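Local coordinates for heme-binding protein A (Haemophilus parasuis 29755, PDB 3TPA), which probably binds glutathione as a solute-binding protein of the Pasteurellaceae-specific GbpA family, despite its heme-binding name, at residues N150-T155 / Q459-L464; T314-D319 / E470-N475. The protein carries 1 engineered substitution. All coordinates share one frame; numbering follows the deposited sequence.

Both contacts use helix 458-475: interaction 1 takes its beginning, interaction 2 its C-terminal end. Their centres lie about 17 Å apart and their nearest atoms about 7 Å, so they do not touch each other. Interaction 1 links the helix to the turn after strand 141-146 of the five-stranded antiparallel sheet, through an arginine laid against apolar groups. Interaction 2 stays beside the six-stranded sheet, where the helix meets the loop that follows edge strand 310-312, by way of a proline, a phenylalanine and two waters. The helix thus reaches from one sheet region to the other. Neither contact contains a bound ligand, and both are buried structural packing.

Interaction 1: N150-T155 / Q459-L464; sequences NTPFIT and QTRAKL
Thr151 and Pro152 are met by one side chain of helix 458-475, the long Arg461. Just before it, Thr460 turns its hydroxyl back to Asp457 near the helix start. Arg461 leaves the helix toward the turn with CG anti to its carbonyl carbon (chi1 -60°), and a bend at chi3 (74°) swings the guanidinium alongside the threonine, the two side chains running antiparallel past one another. The methyl of Thr151 lies over one face of the guanidinium, offset toward its rim: CG2 is 3.8 Å from NE of Arg461 and 3.9 Å from CD of the same residue. Farther out, NH2 of Arg461 comes within 4.0 Å of CG of Pro152, an oblique approach by the end of the chain. Beyond Arg461, Leu464 rests on helix 443-453. On the other side of the contact, residues Asn150 to Phe153 form a type I beta turn closed by the bond from Phe153 N to Asn150 O (3.0 Å). The chain goes on into the short helix that includes Thr155, whose OG1 donates to Pro152 O at 2.7 Å, in the carbonyl plane and on a lone pair. The polar ends look elsewhere: Arg461 gives NE to Ala452 O and forms a salt bridge from NH1 to Asp418, while its NH2 makes a weak bond to Tyr465 OH. In this two-lobed solute-binding fold Arg461 thus joins the turn after strand 141-146 to helix 458-475, and Thr151 OG1, bonded to Ile455 O, ties it to the loop before that helix. Across the contact itself the touch is purely van der Waals, so the buried guanidinium is probably fixed in rotation by its acceptors outside the turn, and the charge of Asp418 would be expected to offset its own.

Interaction 2: T314-D319 / E470-N475; sequences TNPFPD and EIFQQN
The ring of Phe472 packs against the pyrrolidine of Pro316, with CE2 of the phenylalanine 4.2 Å from CD of the proline and the approach oblique. In this family 5 solute-binding fold, helix 458-475 leads into strand 478-491, one of whose two antiparallel neighbours is edge strand 310-312; the contact joins the end of that helix to the loop following the edge strand. Phe472 also meets Phe427 and rests on Phe445, Ile478 and Pro480, so Pro316 adds one apolar wall to a larger cluster. On its other flank Pro316 lies by Phe317, its CG 4.1 Å above one face of that ring. Beside this apolar contact, two waters bridge the segments. Gln473 sets out with CG anti to its backbone N (chi1 -170°) and bends at chi2 (71°), which carries its amide toward Thr314. The two do not bond directly. Water 1 lies 2.6 Å from Thr314 O and 2.9 Å from Gln473 OE1, while water 2 accepts from Gln473 NE2 at 3.2 Å and also reaches Thr314 O. Each has more acceptors near it than protons to give, so not every such link can be filled at once. Both ends have outside partners as well: Gln473 NE2 bonds Pro329 O, and Thr314 O also accepts from Gln330. The helix finishes at Asn475, whose ND2 donates to Ile471 O at 2.9 Å from one face of that carbonyl, its backbone N coming from the opposite face.

Interaction 1: N150-T155 / Q459-L464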
ATOM      1  N   ASN A 150       8.175  17.418   4.374  1.00 11.29           N
ATOM      2  CA  ASN A 150       7.530  16.133   4.448  1.00 20.84           C
ATOM      3  C   ASN A 150       8.478  15.058   3.953  1.00 17.00           C
ATOM      4  O   ASN A 150       8.547  14.795   2.760  1.00 16.62           O
ATOM      5  CB  ASN A 150       6.262  16.122   3.595  1.00 16.61           C
ATOM      6  CG  ASN A 150       5.529  14.816   3.684  1.00 24.31           C
ATOM      7  OD1 ASN A 150       5.739  13.916   2.872  1.00 30.24           O
ATOM      8  ND2 ASN A 150       4.660  14.696   4.677  1.00 23.14           N
ATOM      9  N   THR A 151       9.213  14.441   4.867  1.00 15.19           N
ATOM     10  CA  THR A 151      10.205  13.445   4.475  1.00 17.67           C
ATOM     11  C   THR A 151       9.674  12.277   3.611  1.00 19.07           C
ATOM     12  O   THR A 151      10.359  11.814   2.694  1.00 17.12           O
ATOM     13  CB  THR A 151      10.945  12.912   5.696  1.00 18.32           C
ATOM     14  OG1 THR A 151      11.503  14.026   6.400  1.00 16.33           O
ATOM     15  CG2 THR A 151      12.055  11.952   5.281  1.00 18.47           C
ATOM     16  N   PRO A 152       8.461  11.795   3.901  1.00 14.10           N
ATOM     17  CA  PRO A 152       7.912  10.677   3.110  1.00 11.72           C
ATOM     18  C   PRO A 152       7.688  11.014   1.637  1.00 19.32           C
ATOM     19  O   PRO A 152       7.516  10.119   0.815  1.00 16.88           O
ATOM     20  CB  PRO A 152       6.566  10.415   3.786  1.00 14.06           C
ATOM     21  CG  PRO A 152       6.773  10.845   5.195  1.00 17.22           C
ATOM     22  CD  PRO A 152       7.623  12.091   5.076  1.00 12.70           C
ATOM     23  N   PHE A 153       7.683  12.298   1.306  1.00 15.55           N
ATOM     24  CA  PHE A 153       7.471  12.713  -0.072  1.00 12.77           C
ATOM     25  C   PHE A 153       8.385  12.012  -1.078  1.00 15.87           C
ATOM     26  O   PHE A 153       7.947  11.659  -2.167  1.00 19.70           O
ATOM     27  CB  PHE A 153       7.610  14.235  -0.218  1.00 12.84           C
ATOM     28  CG  PHE A 153       7.340  14.715  -1.617  1.00 15.88           C
ATOM     29  CD1 PHE A 153       6.059  14.644  -2.145  1.00 15.71           C
ATOM     30  CD2 PHE A 153       8.371  15.190  -2.423  1.00 16.71           C
ATOM     31  CE1 PHE A 153       5.804  15.058  -3.449  1.00 19.28           C
ATOM     32  CE2 PHE A 153       8.121  15.607  -3.725  1.00 17.79           C
ATOM     33  CZ  PHE A 153       6.837  15.541  -4.238  1.00 14.53           C
ATOM     34  N   ILE A 154       9.654  11.825  -0.733  1.00 14.96           N
ATOM     35  CA  ILE A 154      10.572  11.112  -1.640  1.00 16.94           C
ATOM     36  C   ILE A 154      10.051   9.704  -2.008  1.00 16.19           C
ATOM     37  O   ILE A 154      10.155   9.260  -3.162  1.00 14.58           O
ATOM     38  CB  ILE A 154      12.040  11.060  -1.102  1.00 18.73           C
ATOM     39  CG1 ILE A 154      13.010  10.712  -2.242  1.00 22.08           C
ATOM     40  CG2 ILE A 154      12.202  10.069   0.074  1.00 16.57           C
ATOM     41  CD1 ILE A 154      12.872  11.603  -3.459  1.00 21.10           C
ATOM     42  N   THR A 155       9.456   9.005  -1.050  1.00 17.90           N
ATOM     43  CA  THR A 155       8.860   7.703  -1.372  1.00 19.46           C
ATOM     44  C   THR A 155       7.555   7.840  -2.155  1.00 22.20           C
ATOM     45  O   THR A 155       7.250   7.017  -3.010  1.00 16.56           O
ATOM     46  CB  THR A 155       8.686   6.786  -0.144  1.00 21.62           C
ATOM     47  OG1 THR A 155       7.958   7.468   0.864  1.00 25.45           O
ATOM     48  CG2 THR A 155      10.042   6.400   0.433  1.00 27.35           C
ATOM     49  N   GLN A 459      18.135   7.359  10.657  1.00 20.67           N
ATOM     50  CA  GLN A 459      18.252   6.858  12.027  1.00 27.46           C
ATOM     51  C   GLN A 459      17.662   7.827  13.055  1.00 26.03           C
ATOM     52  O   GLN A 459      17.203   7.423  14.114  1.00 21.44           O
ATOM     53  CB  GLN A 459      19.704   6.519  12.384  1.00 32.94           C
ATOM     54  CG  GLN A 459      20.237   5.280  11.679  1.00 47.03           C
ATOM     55  CD  GLN A 459      19.266   4.099  11.728  1.00 55.29           C
ATOM     56  OE1 GLN A 459      18.845   3.660  12.800  1.00 60.23           O
ATOM     57  NE2 GLN A 459      18.914   3.582  10.558  1.00 54.95           N
ATOM     58  N   THR A 460      17.690   9.114  12.754  1.00 23.01           N
ATOM     59  CA  THR A 460      17.116  10.067  13.688  1.00 24.78           C
ATOM     60  C   THR A 460      15.598   9.882  13.705  1.00 20.97           C
ATOM     61  O   THR A 460      14.991   9.881  14.780  1.00 17.86           O
ATOM     62  CB  THR A 460      17.520  11.540  13.380  1.00 22.65           C
ATOM     63  OG1 THR A 460      18.948  11.669  13.434  1.00 22.62           O
ATOM     64  CG2 THR A 460      16.907  12.501  14.418  1.00 21.57           C
ATOM     65  N   ARG A 461      15.008   9.694  12.518  1.00 20.91           N
ATOM     66  CA  ARG A 461      13.578   9.383  12.379  1.00 15.64           C
ATOM     67  C   ARG A 461      13.185   8.093  13.114  1.00 17.95           C
ATOM     68  O   ARG A 461      12.164   8.035  13.808  1.00 16.81           O
ATOM     69  CB  ARG A 461      13.189   9.228  10.905  1.00 15.04           C
ATOM     70  CG  ARG A 461      13.421  10.443  10.028  1.00 22.06           C
ATOM     71  CD  ARG A 461      12.825  10.224   8.638  1.00 15.62           C
ATOM     72  NE  ARG A 461      11.375  10.312   8.697  1.00 15.46           N
ATOM     73  CZ  ARG A 461      10.530   9.562   8.007  1.00 18.49           C
ATOM     74  NH1 ARG A 461      10.961   8.639   7.155  1.00 15.98           N
ATOM     75  NH2 ARG A 461       9.232   9.752   8.168  1.00 12.54           N
ATOM     76  N   ALA A 462      13.997   7.055  12.953  1.00 20.87           N
ATOM     77  CA  ALA A 462      13.686   5.763  13.544  1.00 17.89           C
ATOM     78  C   ALA A 462      13.556   5.851  15.060  1.00 20.83           C
ATOM     79  O   ALA A 462      12.636   5.285  15.647  1.00 20.28           O
ATOM     80  CB  ALA A 462      14.722   4.729  13.151  1.00 19.64           C
ATOM     81  N   LYS A 463      14.473   6.568  15.695  1.00 21.19           N
ATOM     82  CA  LYS A 463      14.424   6.728  17.142  1.00 22.10           C
ATOM     83  C   LYS A 463      13.197   7.532  17.561  1.00 21.42           C
ATOM     84  O   LYS A 463      12.550   7.229  18.557  1.00 23.66           O
ATOM     85  CB  LYS A 463      15.697   7.391  17.664  1.00 31.93           C
ATOM     86  CG  LYS A 463      16.949   6.535  17.490  1.00 50.38           C
ATOM     87  CD  LYS A 463      18.109   7.090  18.318  1.00 62.90           C
ATOM     88  CE  LYS A 463      19.434   6.425  17.966  1.00 65.16           C
ATOM     89  NZ  LYS A 463      19.980   6.909  16.667  1.00 67.25           N
ATOM     90  N   LEU A 464      12.868   8.557  16.791  1.00 16.25           N
ATOM     91  CA  LEU A 464      11.687   9.350  17.099  1.00 21.86           C
ATOM     92  C   LEU A 464      10.435   8.472  17.012  1.00 18.34           C
ATOM     93  O   LEU A 464       9.575   8.521  17.893  1.00 14.83           O
ATOM     94  CB  LEU A 464      11.582  10.565  16.164  1.00 21.08           C
ATOM     95  CG  LEU A 464      12.590  11.709  16.370  1.00 18.25           C
ATOM     96  CD1 LEU A 464      12.483  12.710  15.234  1.00 14.53           C
ATOM     97  CD2 LEU A 464      12.399  12.418  17.722  1.00 20.89           C
TER

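Interaction 2: T314-D319 / E470-N475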
ATOM      1  N   THR A 314       3.039  -7.119  16.828  1.00 17.16           N
ATOM      2  CA  THR A 314       3.529  -6.600  18.109  1.00 15.90           C
ATOM      3  C   THR A 314       3.598  -5.084  18.079  1.00 16.34           C
ATOM      4  O   THR A 314       3.377  -4.423  19.099  1.00 20.43           O
ATOM      5  CB  THR A 314       4.909  -7.156  18.449  1.00 18.21           C
ATOM      6  OG1 THR A 314       5.831  -6.816  17.409  1.00 14.17           O
ATOM      7  CG2 THR A 314       4.843  -8.684  18.568  1.00 18.60           C
ATOM      8  N   ASN A 315       3.921  -4.552  16.902  1.00 15.85           N
ATOM      9  CA  ASN A 315       3.960  -3.115  16.622  1.00 13.41           C
ATOM     10  C   ASN A 315       2.776  -2.741  15.739  1.00 15.96           C
ATOM     11  O   ASN A 315       2.144  -3.626  15.127  1.00 15.40           O
ATOM     12  CB  ASN A 315       5.224  -2.774  15.827  1.00 15.48           C
ATOM     13  CG  ASN A 315       6.487  -2.754  16.685  1.00 21.58           C
ATOM     14  OD1 ASN A 315       7.186  -1.746  16.765  1.00 16.40           O
ATOM     15  ND2 ASN A 315       6.791  -3.888  17.308  1.00 16.06           N
ATOM     16  N   PRO A 316       2.494  -1.435  15.616  1.00 13.85           N
ATOM     17  CA  PRO A 316       1.423  -1.029  14.689  1.00 18.61           C
ATOM     18  C   PRO A 316       1.804  -1.125  13.201  1.00 17.28           C
ATOM     19  O   PRO A 316       0.971  -0.807  12.355  1.00 13.50           O
ATOM     20  CB  PRO A 316       1.175   0.434  15.070  1.00 17.82           C
ATOM     21  CG  PRO A 316       2.460   0.880  15.672  1.00 17.69           C
ATOM     22  CD  PRO A 316       3.012  -0.296  16.394  1.00 15.71           C
ATOM     23  N   PHE A 317       3.042  -1.522  12.906  1.00 15.10           N
ATOM     24  CA  PHE A 317       3.481  -1.802  11.553  1.00 12.11           C
ATOM     25  C   PHE A 317       4.484  -2.952  11.576  1.00 15.34           C
ATOM     26  O   PHE A 317       5.142  -3.162  12.584  1.00 21.72           O
ATOM     27  CB  PHE A 317       4.072  -0.561  10.866  1.00 17.64           C
ATOM     28  CG  PHE A 317       4.874   0.335  11.776  1.00 17.24           C
ATOM     29  CD1 PHE A 317       6.072  -0.088  12.319  1.00 16.48           C
ATOM     30  CD2 PHE A 317       4.432   1.616  12.069  1.00 16.49           C
ATOM     31  CE1 PHE A 317       6.816   0.755  13.145  1.00 20.29           C
ATOM     32  CE2 PHE A 317       5.170   2.456  12.893  1.00 19.48           C
ATOM     33  CZ  PHE A 317       6.360   2.022  13.434  1.00 16.79           C
ATOM     34  N   PRO A 318       4.589  -3.714  10.474  1.00 12.98           N
ATOM     35  CA  PRO A 318       5.507  -4.865  10.448  1.00 19.82           C
ATOM     36  C   PRO A 318       6.979  -4.447  10.437  1.00 19.87           C
ATOM     37  O   PRO A 318       7.300  -3.268  10.252  1.00 16.00           O
ATOM     38  CB  PRO A 318       5.144  -5.579   9.137  1.00 15.32           C
ATOM     39  CG  PRO A 318       4.637  -4.484   8.265  1.00 14.69           C
ATOM     40  CD  PRO A 318       3.881  -3.551   9.196  1.00 12.84           C
ATOM     41  N   ASP A 319       7.867  -5.420  10.611  1.00 14.50           N
ATOM     42  CA  ASP A 319       9.277  -5.118  10.759  1.00 18.33           C
ATOM     43  C   ASP A 319       9.955  -4.649   9.478  1.00 20.44           C
ATOM     44  O   ASP A 319      11.134  -4.320   9.508  1.00 25.15           O
ATOM     45  CB  ASP A 319      10.044  -6.287  11.408  1.00 31.16           C
ATOM     46  CG  ASP A 319      10.242  -7.495  10.472  1.00 34.81           C
ATOM     47  OD1 ASP A 319       9.679  -7.546   9.363  1.00 26.16           O
ATOM     48  OD2 ASP A 319      10.975  -8.420  10.885  1.00 39.85           O
ATOM     49  N   GLU A 470       6.190   3.824  21.673  1.00 14.83           N
ATOM     50  CA  GLU A 470       6.174   3.444  23.089  0.52 18.54           C
ATOM     51  C   GLU A 470       5.073   4.194  23.848  1.00 19.59           C
ATOM     52  O   GLU A 470       4.417   3.640  24.732  1.00 17.68           O
ATOM     53  CB  GLU A 470       7.544   3.687  23.732  0.52 17.15           C
ATOM     54  CG  GLU A 470       8.630   2.714  23.274  0.52 22.32           C
ATOM     55  CD  GLU A 470       8.884   1.584  24.267  0.52 22.97           C
ATOM     56  OE1 GLU A 470       8.098   1.423  25.224  0.52 24.90           O
ATOM     57  OE2 GLU A 470       9.882   0.851  24.091  0.52 25.10           O
ATOM     58  N   ILE A 471       4.859   5.457  23.499  1.00 17.13           N
ATOM     59  CA  ILE A 471       3.791   6.236  24.127  1.00 14.12           C
ATOM     60  C   ILE A 471       2.417   5.695  23.726  1.00 13.59           C
ATOM     61  O   ILE A 471       1.535   5.462  24.574  1.00 14.13           O
ATOM     62  CB  ILE A 471       3.883   7.737  23.770  1.00 19.06           C
ATOM     63  CG1 ILE A 471       5.106   8.381  24.434  1.00 16.21           C
ATOM     64  CG2 ILE A 471       2.594   8.469  24.165  1.00 13.70           C
ATOM     65  CD1 ILE A 471       5.423   9.793  23.916  1.00 14.62           C
ATOM     66  N   PHE A 472       2.234   5.493  22.429  1.00 11.54           N
ATOM     67  CA  PHE A 472       1.016   4.830  21.937  1.00 12.96           C
ATOM     68  C   PHE A 472       0.750   3.499  22.666  1.00 14.62           C
ATOM     69  O   PHE A 472      -0.358   3.241  23.127  1.00 17.68           O
ATOM     70  CB  PHE A 472       1.095   4.576  20.428  1.00  9.51           C
ATOM     71  CG  PHE A 472       0.333   3.356  19.990  1.00 12.91           C
ATOM     72  CD1 PHE A 472      -1.055   3.390  19.870  1.00  9.96           C
ATOM     73  CD2 PHE A 472       1.000   2.156  19.738  1.00 10.00           C
ATOM     74  CE1 PHE A 472      -1.762   2.236  19.466  1.00 11.39           C
ATOM     75  CE2 PHE A 472       0.307   1.014  19.361  1.00  8.28           C
ATOM     76  CZ  PHE A 472      -1.074   1.054  19.221  1.00 11.12           C
ATOM     77  N   GLN A 473       1.768   2.654  22.775  1.00 14.87           N
ATOM     78  CA  GLN A 473       1.582   1.333  23.399  1.00 13.44           C
ATOM     79  C   GLN A 473       1.167   1.430  24.869  1.00 18.80           C
ATOM     80  O   GLN A 473       0.280   0.715  25.308  1.00 19.92           O
ATOM     81  CB  GLN A 473       2.839   0.464  23.243  1.00 12.99           C
ATOM     82  CG  GLN A 473       2.655  -1.018  23.662  1.00 14.86           C
ATOM     83  CD  GLN A 473       1.776  -1.834  22.696  1.00 20.64           C
ATOM     84  OE1 GLN A 473       1.027  -1.282  21.897  1.00 22.28           O
ATOM     85  NE2 GLN A 473       1.882  -3.154  22.770  1.00 15.27           N
ATOM     86  N   GLN A 474       1.802   2.341  25.610  1.00 17.32           N
ATOM     87  CA  GLN A 474       1.485   2.590  27.015  0.57 15.07           C
ATOM     88  C   GLN A 474       0.006   2.920  27.222  1.00 18.01           C
ATOM     89  O   GLN A 474      -0.576   2.604  28.252  1.00 20.77           O
ATOM     90  CB  GLN A 474       2.356   3.745  27.549  0.57 13.58           C
ATOM     91  CG  GLN A 474       3.813   3.356  27.785  0.57 17.55           C
ATOM     92  CD  GLN A 474       4.743   4.544  28.021  0.57 23.72           C
ATOM     93  OE1 GLN A 474       4.453   5.679  27.630  0.57 21.19           O
ATOM     94  NE2 GLN A 474       5.882   4.275  28.650  0.57 22.84           N
ATOM     95  N   ASN A 475      -0.591   3.573  26.234  1.00 12.91           N
ATOM     96  CA  ASN A 475      -1.969   4.039  26.322  1.00  9.72           C
ATOM     97  C   ASN A 475      -2.986   3.127  25.649  1.00 14.84           C
ATOM     98  O   ASN A 475      -4.186   3.285  25.850  1.00 15.59           O
ATOM     99  CB  ASN A 475      -2.068   5.459  25.758  1.00  9.65           C
ATOM    100  CG  ASN A 475      -1.432   6.458  26.664  1.00 22.55           C
ATOM    101  OD1 ASN A 475      -2.003   6.814  27.682  1.00 17.94           O
ATOM    102  ND2 ASN A 475      -0.221   6.872  26.340  1.00 15.64           N
TER
HETATM  103  O   HOH W   1       1.677  -2.498  19.295  1.00 15.19           O
HETATM  104  O   HOH W   2       0.546  -4.843  20.418  1.00 15.61           O